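Xylanase and alpha-amylase inhibitor protein (Scadoxus multiflorus, PDB 3MU7) probably inhibits both xylanase and alpha-amylase and is built on the TIM-barrel fold of glycosyl hydrolase family 18. Local coordinates at residues Ser142-Gly147 against Thr173-Trp178; His124-Gly129 against Ala155-Tyr160; Gln132-Ala137 against Ile169-Phe174; Asn99-Pro104 against Ser148-Thr153. All coordinates share one frame; numbering follows the deposited sequence. Where two conformers were deposited one is given.

Contact 1. Residues Ser142-Gly147 against Thr173-Trp178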
loop_
_atom_site.group_PDB
_atom_site.type_symbol
_atom_site.label_atom_id
_atom_site.label_comp_id
_atom_site.label_asym_id
_atom_site.label_seq_id
_atom_site.Cartn_x
_atom_site.Cartn_y
_atom_site.Cartn_z
ATOM N N SER A 142 2.906 10.351 -16.010
ATOM C CA SER A 142 2.662 11.481 -16.910
ATOM C C SER A 142 1.624 12.435 -16.316
ATOM O O SER A 142 1.801 13.653 -16.344
ATOM C CB SER A 142 2.205 10.986 -18.282
ATOM O OG SER A 142 1.951 12.075 -19.159
ATOM N N PHE A 143 0.544 11.876 -15.771
ATOM C CA PHE A 143 -0.493 12.676 -15.115
ATOM C C PHE A 143 0.033 13.403 -13.872
ATOM O O PHE A 143 -0.378 14.528 -13.594
ATOM C CB PHE A 143 -1.694 11.803 -14.730
ATOM C CG PHE A 143 -2.447 11.224 -15.905
ATOM C CD1 PHE A 143 -2.426 11.835 -17.156
ATOM C CD2 PHE A 143 -3.205 10.066 -15.747
ATOM C CE1 PHE A 143 -3.132 11.292 -18.226
ATOM C CE2 PHE A 143 -3.921 9.524 -16.803
ATOM C CZ PHE A 143 -3.888 10.135 -18.048
ATOM N N ARG A 144 0.940 12.755 -13.139
ATOM C CA ARG A 144 1.618 13.328 -11.966
ATOM C C ARG A 144 2.351 14.630 -12.335
ATOM O O ARG A 144 2.509 15.529 -11.495
ATOM C CB ARG A 144 2.598 12.278 -11.401
ATOM C CG ARG A 144 3.308 12.574 -10.080
ATOM C CD ARG A 144 3.899 11.288 -9.446
ATOM N NE ARG A 144 4.865 10.587 -10.301
ATOM C CZ ARG A 144 5.568 9.505 -9.949
ATOM N NH1 ARG A 144 5.432 8.962 -8.744
ATOM N NH2 ARG A 144 6.410 8.953 -10.815
ATOM N N LEU A 145 2.763 14.717 -13.601
ATOM C CA LEU A 145 3.542 15.833 -14.143
ATOM C C LEU A 145 2.703 16.898 -14.850
ATOM O O LEU A 145 3.237 17.934 -15.258
ATOM C CB LEU A 145 4.572 15.296 -15.142
ATOM C CG LEU A 145 5.778 14.515 -14.622
ATOM C CD1 LEU A 145 6.414 13.722 -15.753
ATOM C CD2 LEU A 145 6.798 15.453 -13.992
ATOM N N SER A 146 1.406 16.644 -15.008
ATOM C CA SER A 146 0.551 17.497 -15.841
ATOM C C SER A 146 -0.673 18.062 -15.131
ATOM O O SER A 146 -1.421 18.858 -15.703
ATOM C CB SER A 146 0.116 16.740 -17.097
ATOM O OG SER A 146 -0.595 15.562 -16.769
ATOM N N GLY A 147 -0.888 17.642 -13.892
ATOM C CA GLY A 147 -1.994 18.158 -13.106
ATOM C C GLY A 147 -1.707 18.049 -11.631
ATOM O O GLY A 147 -0.592 18.324 -11.178
ATOM N N THR A 173 9.910 4.819 -10.733
ATOM C CA THR A 173 8.656 5.573 -10.765
ATOM C C THR A 173 7.971 5.711 -9.398
ATOM O O THR A 173 7.211 6.655 -9.190
ATOM C CB THR A 173 7.681 4.968 -11.820
ATOM O OG1 THR A 173 6.625 5.893 -12.141
ATOM C CG2 THR A 173 7.111 3.631 -11.356
ATOM N N PHE A 174 8.236 4.792 -8.467
ATOM C CA PHE A 174 7.525 4.803 -7.187
ATOM C C PHE A 174 8.153 5.735 -6.173
ATOM O O PHE A 174 9.373 5.716 -5.953
ATOM C CB PHE A 174 7.388 3.394 -6.607
ATOM C CG PHE A 174 6.595 2.471 -7.483
ATOM C CD1 PHE A 174 7.221 1.430 -8.154
ATOM C CD2 PHE A 174 5.223 2.659 -7.657
ATOM C CE1 PHE A 174 6.491 0.586 -8.985
ATOM C CE2 PHE A 174 4.491 1.825 -8.482
ATOM C CZ PHE A 174 5.121 0.780 -9.143
ATOM N N ASP A 175 7.310 6.554 -5.554
ATOM C CA ASP A 175 7.723 7.429 -4.469
ATOM C C ASP A 175 8.116 6.649 -3.227
ATOM O O ASP A 175 8.988 7.075 -2.468
ATOM C CB ASP A 175 6.589 8.387 -4.134
ATOM C CG ASP A 175 6.248 9.279 -5.295
ATOM O OD1 ASP A 175 7.057 10.179 -5.604
ATOM O OD2 ASP A 175 5.202 9.064 -5.929
ATOM N N ALA A 176 7.453 5.512 -3.017
ATOM C CA ALA A 176 7.728 4.651 -1.881
ATOM C C ALA A 176 7.317 3.245 -2.229
ATOM O O ALA A 176 6.428 3.022 -3.053
ATOM C CB ALA A 176 6.976 5.117 -0.644
ATOM N N ILE A 177 7.986 2.291 -1.607
ATOM C CA ILE A 177 7.543 0.912 -1.675
ATOM C C ILE A 177 7.485 0.355 -0.266
ATOM O O ILE A 177 8.268 0.752 0.599
ATOM C CB ILE A 177 8.437 0.048 -2.584
ATOM C CG1 ILE A 177 9.776 -0.259 -1.925
ATOM C CG2 ILE A 177 8.568 0.673 -3.980
ATOM C CD1 ILE A 177 10.618 -1.214 -2.713
ATOM N N TRP A 178 6.521 -0.520 -0.019
ATOM C CA TRP A 178 6.468 -1.290 1.228
ATOM C C TRP A 178 6.595 -2.742 0.837
ATOM O O TRP A 178 5.741 -3.301 0.135
ATOM C CB TRP A 178 5.188 -1.048 2.047
ATOM C CG TRP A 178 4.151 -0.249 1.334
ATOM C CD1 TRP A 178 3.247 -0.708 0.417
ATOM C CD2 TRP A 178 3.919 1.160 1.462
ATOM N NE1 TRP A 178 2.471 0.336 -0.039
ATOM C CE2 TRP A 178 2.862 1.490 0.588
ATOM C CE3 TRP A 178 4.502 2.177 2.231
ATOM C CZ2 TRP A 178 2.372 2.796 0.465
ATOM C CZ3 TRP A 178 4.022 3.476 2.098
ATOM C CH2 TRP A 178 2.966 3.772 1.225
#
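The guanidinium of Arg144 meets the backbone oxygen of Thr173 end-on, spending both terminal nitrogens on one acceptor. Arg144 NH1 and Arg144 NH2 each lie 2.9 Å from Thr173 O, which stays in the guanidinium plane. The two nitrogens use the oxygen differently: NH1 arrives nearly along the C=O axis, whereas NH2 sits in the carbonyl plane on a lone pair. NH1 also makes a salt bridge to Asp175, with Arg144 NH1 and Asp175 OD2 2.8 Å apart. As a hydrogen bond this is weak, the N-H...O angle being 118°, and the carboxylate plane stands 77° from that of the guanidinium. A bend at chi3 (59°) in an otherwise extended chain brings the arginine head to this position. In the second shell, NH2 is bonded to Ser141 OG and Asp175 OD2 accepts from Leu152 N, so each group has a further partner. With an alanine here both donors to Thr173 O are gone, and the Asp175 carboxylate would probably be left without its positive mate. The arginine starts late in helix 133-144, passes beside Glu149 and Leu152 of strand 151-154, and ends at the turn that leads into strand 176-180, the next strand of the barrel sheet.

Contact 2. Residues His124-Gly129 against Ala155-Tyr160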
loop_
_atom_site.group_PDB
_atom_site.type_symbol
_atom_site.label_atom_id
_atom_site.label_comp_id
_atom_site.label_asym_id
_atom_site.label_seq_id
_atom_site.Cartn_x
_atom_site.Cartn_y
_atom_site.Cartn_z
ATOM N N HIS A 124 -0.548 -2.975 -5.634
ATOM C CA HIS A 124 -0.455 -4.223 -4.855
ATOM C C HIS A 124 -0.720 -5.396 -5.809
ATOM O O HIS A 124 -1.663 -6.177 -5.644
ATOM C CB HIS A 124 -1.450 -4.187 -3.685
ATOM C CG HIS A 124 -1.228 -5.240 -2.636
ATOM N ND1 HIS A 124 -0.868 -4.922 -1.345
ATOM C CD2 HIS A 124 -1.338 -6.591 -2.674
ATOM C CE1 HIS A 124 -0.762 -6.031 -0.633
ATOM N NE2 HIS A 124 -1.043 -7.057 -1.414
ATOM N N ILE A 125 0.135 -5.507 -6.819
ATOM C CA ILE A 125 -0.031 -6.490 -7.886
ATOM C C ILE A 125 0.620 -7.794 -7.464
ATOM O O ILE A 125 1.847 -7.881 -7.360
ATOM C CB ILE A 125 0.553 -5.974 -9.222
ATOM C CG1 ILE A 125 -0.025 -4.593 -9.586
ATOM C CG2 ILE A 125 0.351 -7.002 -10.334
ATOM C CD1 ILE A 125 -1.558 -4.492 -9.564
ATOM N N GLU A 126 -0.216 -8.802 -7.232
ATOM C CA GLU A 126 0.220 -10.054 -6.635
ATOM C C GLU A 126 0.249 -11.214 -7.630
ATOM O O GLU A 126 0.715 -12.301 -7.295
ATOM C CB GLU A 126 -0.664 -10.382 -5.423
ATOM C CG GLU A 126 -0.102 -11.451 -4.485
ATOM C CD GLU A 126 1.165 -11.007 -3.711
ATOM O OE1 GLU A 126 1.107 -9.960 -2.988
ATOM O OE2 GLU A 126 2.160 -11.698 -3.808
ATOM N N HIS A 127 -0.240 -11.006 -8.844
ATOM C CA HIS A 127 -0.219 -12.008 -9.903
ATOM C C HIS A 127 -0.274 -11.304 -11.236
ATOM O O HIS A 127 -0.706 -10.200 -11.342
ATOM C CB HIS A 127 -1.396 -12.994 -9.756
ATOM C CG HIS A 127 -2.731 -12.367 -9.988
ATOM N ND1 HIS A 127 -3.627 -12.130 -8.989
ATOM C CD2 HIS A 127 -3.305 -11.923 -11.119
ATOM C CE1 HIS A 127 -4.716 -11.600 -9.499
ATOM N NE2 HIS A 127 -4.527 -11.414 -10.780
ATOM N N GLY A 128 0.097 -12.049 -12.250
ATOM C CA GLY A 128 -0.073 -11.621 -13.617
ATOM C C GLY A 128 1.098 -10.928 -14.259
ATOM O O GLY A 128 1.485 -11.307 -15.406
ATOM N N GLY A 129 1.676 -9.965 -13.513
ATOM C CA GLY A 129 2.563 -8.929 -14.092
ATOM C C GLY A 129 3.839 -9.571 -14.474
ATOM O O GLY A 129 4.016 -10.712 -14.126
ATOM N N ALA A 155 3.707 -2.492 -3.513
ATOM C CA ALA A 155 3.733 -3.462 -2.425
ATOM C C ALA A 155 4.242 -4.813 -2.932
ATOM O O ALA A 155 3.480 -5.779 -3.017
ATOM C CB ALA A 155 2.347 -3.614 -1.816
ATOM N N PRO A 156 5.537 -4.891 -3.285
ATOM C CA PRO A 156 6.078 -6.159 -3.765
ATOM C C PRO A 156 6.179 -7.201 -2.650
ATOM O O PRO A 156 6.170 -6.869 -1.454
ATOM C CB PRO A 156 7.478 -5.767 -4.240
ATOM C CG PRO A 156 7.853 -4.625 -3.344
ATOM C CD PRO A 156 6.577 -3.844 -3.209
ATOM N N GLN A 157 6.285 -8.460 -3.058
ATOM C CA GLN A 157 6.701 -9.523 -2.159
ATOM C C GLN A 157 8.198 -9.382 -1.868
ATOM O O GLN A 157 8.879 -8.546 -2.475
ATOM C CB GLN A 157 6.354 -10.879 -2.764
ATOM C CG GLN A 157 4.868 -11.150 -2.796
ATOM C CD GLN A 157 4.564 -12.501 -3.395
ATOM O OE1 GLN A 157 4.501 -13.508 -2.685
ATOM N NE2 GLN A 157 4.362 -12.533 -4.709
ATOM N N CYS A 158 8.724 -10.174 -0.934
ATOM C CA CYS A 158 10.054 -9.868 -0.404
ATOM C C CYS A 158 11.267 -10.475 -1.111
ATOM O O CYS A 158 12.395 -10.221 -0.707
ATOM C CB CYS A 158 10.136 -10.073 1.116
ATOM S SG CYS A 158 9.667 -11.672 1.778
ATOM N N VAL A 159 11.045 -11.246 -2.169
ATOM C CA VAL A 159 12.178 -11.750 -2.951
ATOM C C VAL A 159 12.520 -10.732 -4.036
ATOM O O VAL A 159 11.681 -10.399 -4.878
ATOM C CB VAL A 159 11.923 -13.135 -3.572
ATOM C CG1 VAL A 159 13.190 -13.638 -4.242
ATOM C CG2 VAL A 159 11.473 -14.135 -2.515
ATOM N N TYR A 160 13.746 -10.226 -3.996
ATOM C CA TYR A 160 14.197 -9.226 -4.949
ATOM C C TYR A 160 14.843 -9.889 -6.180
ATOM O O TYR A 160 15.722 -10.742 -6.023
ATOM C CB TYR A 160 15.214 -8.284 -4.293
ATOM C CG TYR A 160 15.534 -7.132 -5.202
ATOM C CD1 TYR A 160 14.809 -5.945 -5.132
ATOM C CD2 TYR A 160 16.520 -7.247 -6.186
ATOM C CE1 TYR A 160 15.072 -4.898 -5.996
ATOM C CE2 TYR A 160 16.786 -6.211 -7.050
ATOM C CZ TYR A 160 16.055 -5.041 -6.955
ATOM O OH TYR A 160 16.313 -3.999 -7.813
HETATM O O HOH W 1 3.018 -8.007 -4.822
#
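Glu126 and Gln157 face each other from the loops that follow two neighbouring strands of the barrel, in an approach whose details are doubtful. From CB the glutamate chain first runs with CG anti to the backbone N (chi1 -164°), then bends at chi2, and this turn carries the carboxylate nearer the opposite segment. Of the two oxygens, Glu126 OE1 lies 3.9 Å from Gln157 CG and accepts a hydrogen bond from Gln180 NE2, its main polar partner. OE2 points at the Gln157 amide, whose chain is extended beyond CG and crosses the glutamate at about a right angle, the carboxylate and amide planes standing 72° apart. The modelled approach of OE2 to this amide is implausibly short, which leaves their exact placing uncertain. Deeper down, the His124 ring packs against the methyl of Ala155, with His124 ND1 3.5 Å from Ala155 CB, while ND1 is hydrogen-bonded to Tyr8 OH. A water bridges the backbones, 2.8 Å from Ile125 O and 2.9 Å from Ala155 O, though further acceptors nearby compete for its two protons. Glu126 falls at the last position of the DxxDxDxE signature of family 18, where active chitinases carry their acid, and His124 replaces the last aspartate of that signature. With that histidine, the Gln180 bond to Glu126 OE1 and the bridging water, the chemistry is that of an altered glycosidase cleft, polar and partly hydrated, probably unsuited to chitinase-type catalysis.

Contact 3. Residues Gln132-Ala137 against Ile169-Phe174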
loop_
_atom_site.group_PDB
_atom_site.type_symbol
_atom_site.label_atom_id
_atom_site.label_comp_id
_atom_site.label_asym_id
_atom_site.label_seq_id
_atom_site.Cartn_x
_atom_site.Cartn_y
_atom_site.Cartn_z
ATOM N N GLN A 132 1.320 -5.190 -18.514
ATOM C CA GLN A 132 1.403 -3.799 -18.972
ATOM C C GLN A 132 1.436 -2.802 -17.811
ATOM O O GLN A 132 1.089 -1.627 -17.972
ATOM C CB GLN A 132 0.284 -3.465 -19.966
ATOM C CG GLN A 132 0.364 -4.261 -21.271
ATOM C CD GLN A 132 1.508 -3.830 -22.190
ATOM O OE1 GLN A 132 2.133 -2.792 -21.994
ATOM N NE2 GLN A 132 1.763 -4.628 -23.224
ATOM N N TYR A 133 1.868 -3.268 -16.645
ATOM C CA TYR A 133 1.950 -2.388 -15.475
ATOM C C TYR A 133 2.971 -1.257 -15.624
ATOM O O TYR A 133 2.773 -0.182 -15.059
ATOM C CB TYR A 133 2.162 -3.185 -14.183
ATOM C CG TYR A 133 0.933 -3.977 -13.810
ATOM C CD1 TYR A 133 0.887 -5.354 -13.982
ATOM C CD2 TYR A 133 -0.196 -3.334 -13.303
ATOM C CE1 TYR A 133 -0.264 -6.076 -13.657
ATOM C CE2 TYR A 133 -1.344 -4.039 -12.986
ATOM C CZ TYR A 133 -1.363 -5.403 -13.152
ATOM O OH TYR A 133 -2.506 -6.090 -12.823
ATOM N N GLN A 134 4.034 -1.481 -16.399
ATOM C CA GLN A 134 4.966 -0.400 -16.701
ATOM C C GLN A 134 4.264 0.731 -17.459
ATOM O O GLN A 134 4.428 1.897 -17.116
ATOM C CB GLN A 134 6.198 -0.907 -17.459
ATOM C CG GLN A 134 7.191 0.189 -17.855
ATOM C CD GLN A 134 7.936 0.804 -16.680
ATOM O OE1 GLN A 134 7.816 0.367 -15.538
ATOM N NE2 GLN A 134 8.719 1.828 -16.964
ATOM N N LEU A 135 3.480 0.388 -18.478
ATOM C CA LEU A 135 2.712 1.395 -19.206
ATOM C C LEU A 135 1.701 2.113 -18.302
ATOM O O LEU A 135 1.552 3.325 -18.386
ATOM C CB LEU A 135 2.016 0.788 -20.427
ATOM C CG LEU A 135 1.185 1.740 -21.301
ATOM C CD1 LEU A 135 2.006 2.903 -21.851
ATOM C CD2 LEU A 135 0.525 0.976 -22.431
ATOM N N LEU A 136 1.017 1.363 -17.439
ATOM C CA LEU A 136 0.100 1.973 -16.486
ATOM C C LEU A 136 0.829 3.004 -15.623
ATOM O O LEU A 136 0.361 4.135 -15.470
ATOM C CB LEU A 136 -0.541 0.912 -15.597
ATOM C CG LEU A 136 -1.418 1.442 -14.457
ATOM C CD1 LEU A 136 -2.647 2.168 -14.990
ATOM C CD2 LEU A 136 -1.832 0.311 -13.545
ATOM N N ALA A 137 1.972 2.609 -15.065
ATOM C CA ALA A 137 2.778 3.529 -14.272
ATOM C C ALA A 137 3.240 4.723 -15.103
ATOM O O ALA A 137 3.225 5.848 -14.619
ATOM C CB ALA A 137 3.962 2.814 -13.646
ATOM N N ILE A 169 9.367 -1.288 -10.685
ATOM C CA ILE A 169 10.171 -0.678 -9.623
ATOM C C ILE A 169 11.502 -0.166 -10.187
ATOM O O ILE A 169 11.950 0.921 -9.832
ATOM C CB ILE A 169 10.382 -1.646 -8.425
ATOM C CG1 ILE A 169 9.045 -1.902 -7.719
ATOM C CG2 ILE A 169 11.421 -1.096 -7.442
ATOM C CD1 ILE A 169 9.063 -3.078 -6.743
ATOM N N ASN A 170 12.098 -0.931 -11.105
ATOM C CA ASN A 170 13.371 -0.558 -11.735
ATOM C C ASN A 170 13.319 0.744 -12.537
ATOM O O ASN A 170 14.363 1.337 -12.820
ATOM C CB ASN A 170 13.847 -1.668 -12.680
ATOM C CG ASN A 170 14.435 -2.864 -11.967
ATOM O OD1 ASN A 170 14.625 -3.912 -12.585
ATOM N ND2 ASN A 170 14.749 -2.725 -10.692
ATOM N N SER A 171 12.124 1.180 -12.930
ATOM C CA SER A 171 11.973 2.437 -13.661
ATOM C C SER A 171 12.106 3.666 -12.764
ATOM O O SER A 171 12.130 4.788 -13.266
ATOM C CB SER A 171 10.636 2.484 -14.397
ATOM O OG SER A 171 9.571 2.754 -13.501
ATOM N N ALA A 172 12.169 3.448 -11.446
ATOM C CA ALA A 172 12.299 4.505 -10.424
ATOM C C ALA A 172 11.029 5.334 -10.245
ATOM O O ALA A 172 11.055 6.402 -9.643
ATOM C CB ALA A 172 13.520 5.415 -10.689
ATOM N N THR A 173 9.910 4.819 -10.733
ATOM C CA THR A 173 8.656 5.573 -10.765
ATOM C C THR A 173 7.971 5.711 -9.398
ATOM O O THR A 173 7.211 6.655 -9.190
ATOM C CB THR A 173 7.681 4.968 -11.820
ATOM O OG1 THR A 173 6.625 5.893 -12.141
ATOM C CG2 THR A 173 7.111 3.631 -11.356
ATOM N N PHE A 174 8.236 4.792 -8.467
ATOM C CA PHE A 174 7.525 4.803 -7.187
ATOM C C PHE A 174 8.153 5.735 -6.173
ATOM O O PHE A 174 9.373 5.716 -5.953
ATOM C CB PHE A 174 7.388 3.394 -6.607
ATOM C CG PHE A 174 6.595 2.471 -7.483
ATOM C CD1 PHE A 174 7.221 1.430 -8.154
ATOM C CD2 PHE A 174 5.223 2.659 -7.657
ATOM C CE1 PHE A 174 6.491 0.586 -8.985
ATOM C CE2 PHE A 174 4.491 1.825 -8.482
ATOM C CZ PHE A 174 5.121 0.780 -9.143
#
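Gln134 sends CG out anti to the backbone N (chi1 178°) and then bends at chi2 (70°), which lays its amide beside the side chain of Ser171. The closest touch is by the nitrogen: Gln134 NE2 lies 3.3 Å from Ser171 CB, a packing contact. Ser171 OG is committed elsewhere, hydrogen-bonding to Val168 O one turn back. Thr173 N adds a weak bond to it, with Thr173 N 3.5 Å from Ser171 OG. One helical turn further along, the contact becomes apolar, Ala137 CB meeting the methyl of Thr173 with Ala137 CB 4.0 Å from Thr173 CG2. These segments belong to the outer helical layer of the TIM barrel, where helix 133-144 packs beside the end of helix 166-170. The shorter helix is left at Ala172, whose positive phi turns the chain back toward the sheet. The same methyl, Thr173 CG2, also sits over the centre of the Phe174 ring, 3.8 Å above its plane, and Ile169 CA lies at the edge of that ring. Val168, just before the second segment, touches the side chains of Gln134, Ala137, Thr173 and Phe174. Ala137 also leans on Phe123 of strand 120-125, while a diethylene glycol molecule, probably from the crystallisation liquor, lies about 4 Å from the side chain of Gln134.

Contact 4. Residues Asn99-Pro104 against Ser148-Thr153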
loop_
_atom_site.group_PDB
_atom_site.type_symbol
_atom_site.label_atom_id
_atom_site.label_comp_id
_atom_site.label_asym_id
_atom_site.label_seq_id
_atom_site.Cartn_x
_atom_site.Cartn_y
_atom_site.Cartn_z
ATOM N N ASN A 99 -11.418 9.655 -11.701
ATOM C CA ASN A 99 -12.336 9.348 -10.607
ATOM C C ASN A 99 -11.791 9.527 -9.202
ATOM O O ASN A 99 -12.573 9.737 -8.270
ATOM C CB ASN A 99 -12.908 7.952 -10.772
ATOM C CG ASN A 99 -13.947 7.895 -11.853
ATOM O OD1 ASN A 99 -15.045 8.424 -11.686
ATOM N ND2 ASN A 99 -13.612 7.270 -12.977
ATOM N N PHE A 100 -10.471 9.448 -9.047
ATOM C CA PHE A 100 -9.849 9.446 -7.725
ATOM C C PHE A 100 -8.773 10.504 -7.546
ATOM O O PHE A 100 -8.519 10.915 -6.422
ATOM C CB PHE A 100 -9.245 8.068 -7.403
ATOM C CG PHE A 100 -10.247 6.946 -7.376
ATOM C CD1 PHE A 100 -11.022 6.702 -6.243
ATOM C CD2 PHE A 100 -10.401 6.114 -8.481
ATOM C CE1 PHE A 100 -11.948 5.652 -6.224
ATOM C CE2 PHE A 100 -11.315 5.069 -8.468
ATOM C CZ PHE A 100 -12.089 4.836 -7.337
ATOM N N LEU A 101 -8.122 10.930 -8.625
ATOM C CA LEU A 101 -6.934 11.776 -8.482
ATOM C C LEU A 101 -7.149 13.228 -8.876
ATOM O O LEU A 101 -6.264 14.066 -8.692
ATOM C CB LEU A 101 -5.758 11.163 -9.244
ATOM C CG LEU A 101 -5.369 9.743 -8.808
ATOM C CD1 LEU A 101 -4.365 9.141 -9.774
ATOM C CD2 LEU A 101 -4.819 9.721 -7.380
ATOM N N LEU A 102 -8.330 13.507 -9.413
ATOM C CA LEU A 102 -8.731 14.852 -9.799
ATOM C C LEU A 102 -10.058 15.180 -9.136
ATOM O O LEU A 102 -10.824 14.272 -8.821
ATOM C CB LEU A 102 -8.908 14.935 -11.316
ATOM C CG LEU A 102 -7.672 14.834 -12.204
ATOM C CD1 LEU A 102 -8.120 14.747 -13.652
ATOM C CD2 LEU A 102 -6.744 16.023 -12.001
ATOM N N PRO A 103 -10.350 16.485 -8.940
ATOM C CA PRO A 103 -11.698 16.891 -8.536
ATOM C C PRO A 103 -12.711 16.483 -9.607
ATOM O O PRO A 103 -12.323 16.281 -10.763
ATOM C CB PRO A 103 -11.598 18.423 -8.463
ATOM C CG PRO A 103 -10.156 18.718 -8.346
ATOM C CD PRO A 103 -9.453 17.643 -9.103
ATOM N N PRO A 104 -14.002 16.365 -9.243
ATOM C CA PRO A 104 -14.990 15.980 -10.252
ATOM C C PRO A 104 -15.048 16.970 -11.404
ATOM O O PRO A 104 -14.844 18.171 -11.208
ATOM C CB PRO A 104 -16.316 16.002 -9.481
ATOM C CG PRO A 104 -16.055 16.863 -8.302
ATOM C CD PRO A 104 -14.637 16.587 -7.932
ATOM N N SER A 148 -2.724 17.635 -10.887
ATOM C CA SER A 148 -2.605 17.398 -9.464
ATOM C C SER A 148 -1.463 16.427 -9.188
ATOM O O SER A 148 -1.348 15.383 -9.834
ATOM C CB SER A 148 -3.917 16.826 -8.935
ATOM O OG SER A 148 -3.925 16.776 -7.522
ATOM N N GLU A 149 -0.600 16.812 -8.255
ATOM C CA GLU A 149 0.475 15.956 -7.774
ATOM C C GLU A 149 -0.097 14.887 -6.844
ATOM O O GLU A 149 -0.890 15.186 -5.951
ATOM C CB GLU A 149 1.538 16.810 -7.062
ATOM C CG GLU A 149 2.443 16.078 -6.065
ATOM C CD GLU A 149 3.471 15.163 -6.717
ATOM O OE1 GLU A 149 3.449 14.993 -7.956
ATOM O OE2 GLU A 149 4.312 14.607 -5.979
ATOM N N PHE A 150 0.300 13.639 -7.072
ATOM C CA PHE A 150 -0.073 12.520 -6.204
ATOM C C PHE A 150 1.079 11.528 -6.168
ATOM O O PHE A 150 1.991 11.610 -6.986
ATOM C CB PHE A 150 -1.345 11.839 -6.716
ATOM C CG PHE A 150 -1.244 11.361 -8.143
ATOM C CD1 PHE A 150 -0.705 10.113 -8.437
ATOM C CD2 PHE A 150 -1.673 12.171 -9.197
ATOM C CE1 PHE A 150 -0.598 9.679 -9.754
ATOM C CE2 PHE A 150 -1.575 11.738 -10.510
ATOM C CZ PHE A 150 -1.035 10.493 -10.789
ATOM N N ALA A 151 1.020 10.583 -5.237
ATOM C CA ALA A 151 2.054 9.567 -5.083
ATOM C C ALA A 151 1.739 8.276 -5.824
ATOM O O ALA A 151 0.578 7.921 -6.035
ATOM C CB ALA A 151 2.272 9.273 -3.613
ATOM N N LEU A 152 2.802 7.571 -6.203
ATOM C CA LEU A 152 2.709 6.203 -6.684
ATOM C C LEU A 152 3.525 5.326 -5.760
ATOM O O LEU A 152 4.696 5.613 -5.488
ATOM C CB LEU A 152 3.217 6.088 -8.123
ATOM C CG LEU A 152 2.355 6.794 -9.178
ATOM C CD1 LEU A 152 3.066 6.854 -10.529
ATOM C CD2 LEU A 152 0.985 6.145 -9.299
ATOM N N THR A 153 2.905 4.264 -5.254
ATOM C CA THR A 153 3.598 3.348 -4.352
ATOM C C THR A 153 3.416 1.921 -4.829
ATOM O O THR A 153 2.568 1.655 -5.681
ATOM C CB THR A 153 3.095 3.490 -2.899
ATOM O OG1 THR A 153 1.715 3.127 -2.832
ATOM C CG2 THR A 153 3.242 4.920 -2.397
#
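Leu101 places one methyl squarely over a face of the Phe150 ring: Leu101 CD1 stands 3.7 Å from the centroid of Phe150, only 10° off the ring normal, a clear CH-pi contact. All six ring carbons lie within 4.2 Å of Leu101 CD1, the nearest being Phe150 CZ at 3.7 Å from it. The second branch follows the root of the side chain, with Leu101 CD2 4.0 Å from Phe150 CG, so the leucine fork spans the aromatic residue from ring to base. Phe150 turns its CG between the backbone N and the carbonyl carbon (chi1 56°), which swings the ring toward the helix, and Leu152 CD2 meets the ring edge in its plane. With Phe150 replaced by an alanine, Leu101 CD1 would probably lose the ring face it rests on, and a gap would open beneath it. Toward the surface the packing is thinner. Ser148 touches chiefly through its CB, which lies 3.6 Å from Leu101 O, and Leu102 CD2 grazes it from 4.2 Å away from Ser148 CB. Both Ser148 and Leu102 are partly exposed, and the chain runs on into exposed prolines, Pro103 and Pro104; Leu102 O is bonded to Arg111 NH1. The buried leucine and phenylalanine thus join the end of helix 86-101 to the segment entering strand 151-154, an arrangement belonging to the N-terminal face of a beta/alpha barrel, where helices finish and strands begin.

From the N terminus, the chain opens contact 4 at the end of helix 86-101, contact 2 at the end of strand 120-125, and contacts 3 and 1 early and late on helix 133-144. It then closes them in the same order: contact 4 on entering strand 151-154, contact 2 in the loop beyond it, contact 3 at the end of helix 166-170, and contact 1 just before strand 176-180. None nests inside another: the segments alternate, and contacts 3 and 1 finish on overlapping residues, sharing Thr173 and Phe174. Contacts 4 and 1 meet where Asp175 joins Leu152. Together they bind consecutive strands and outer helices of the barrel.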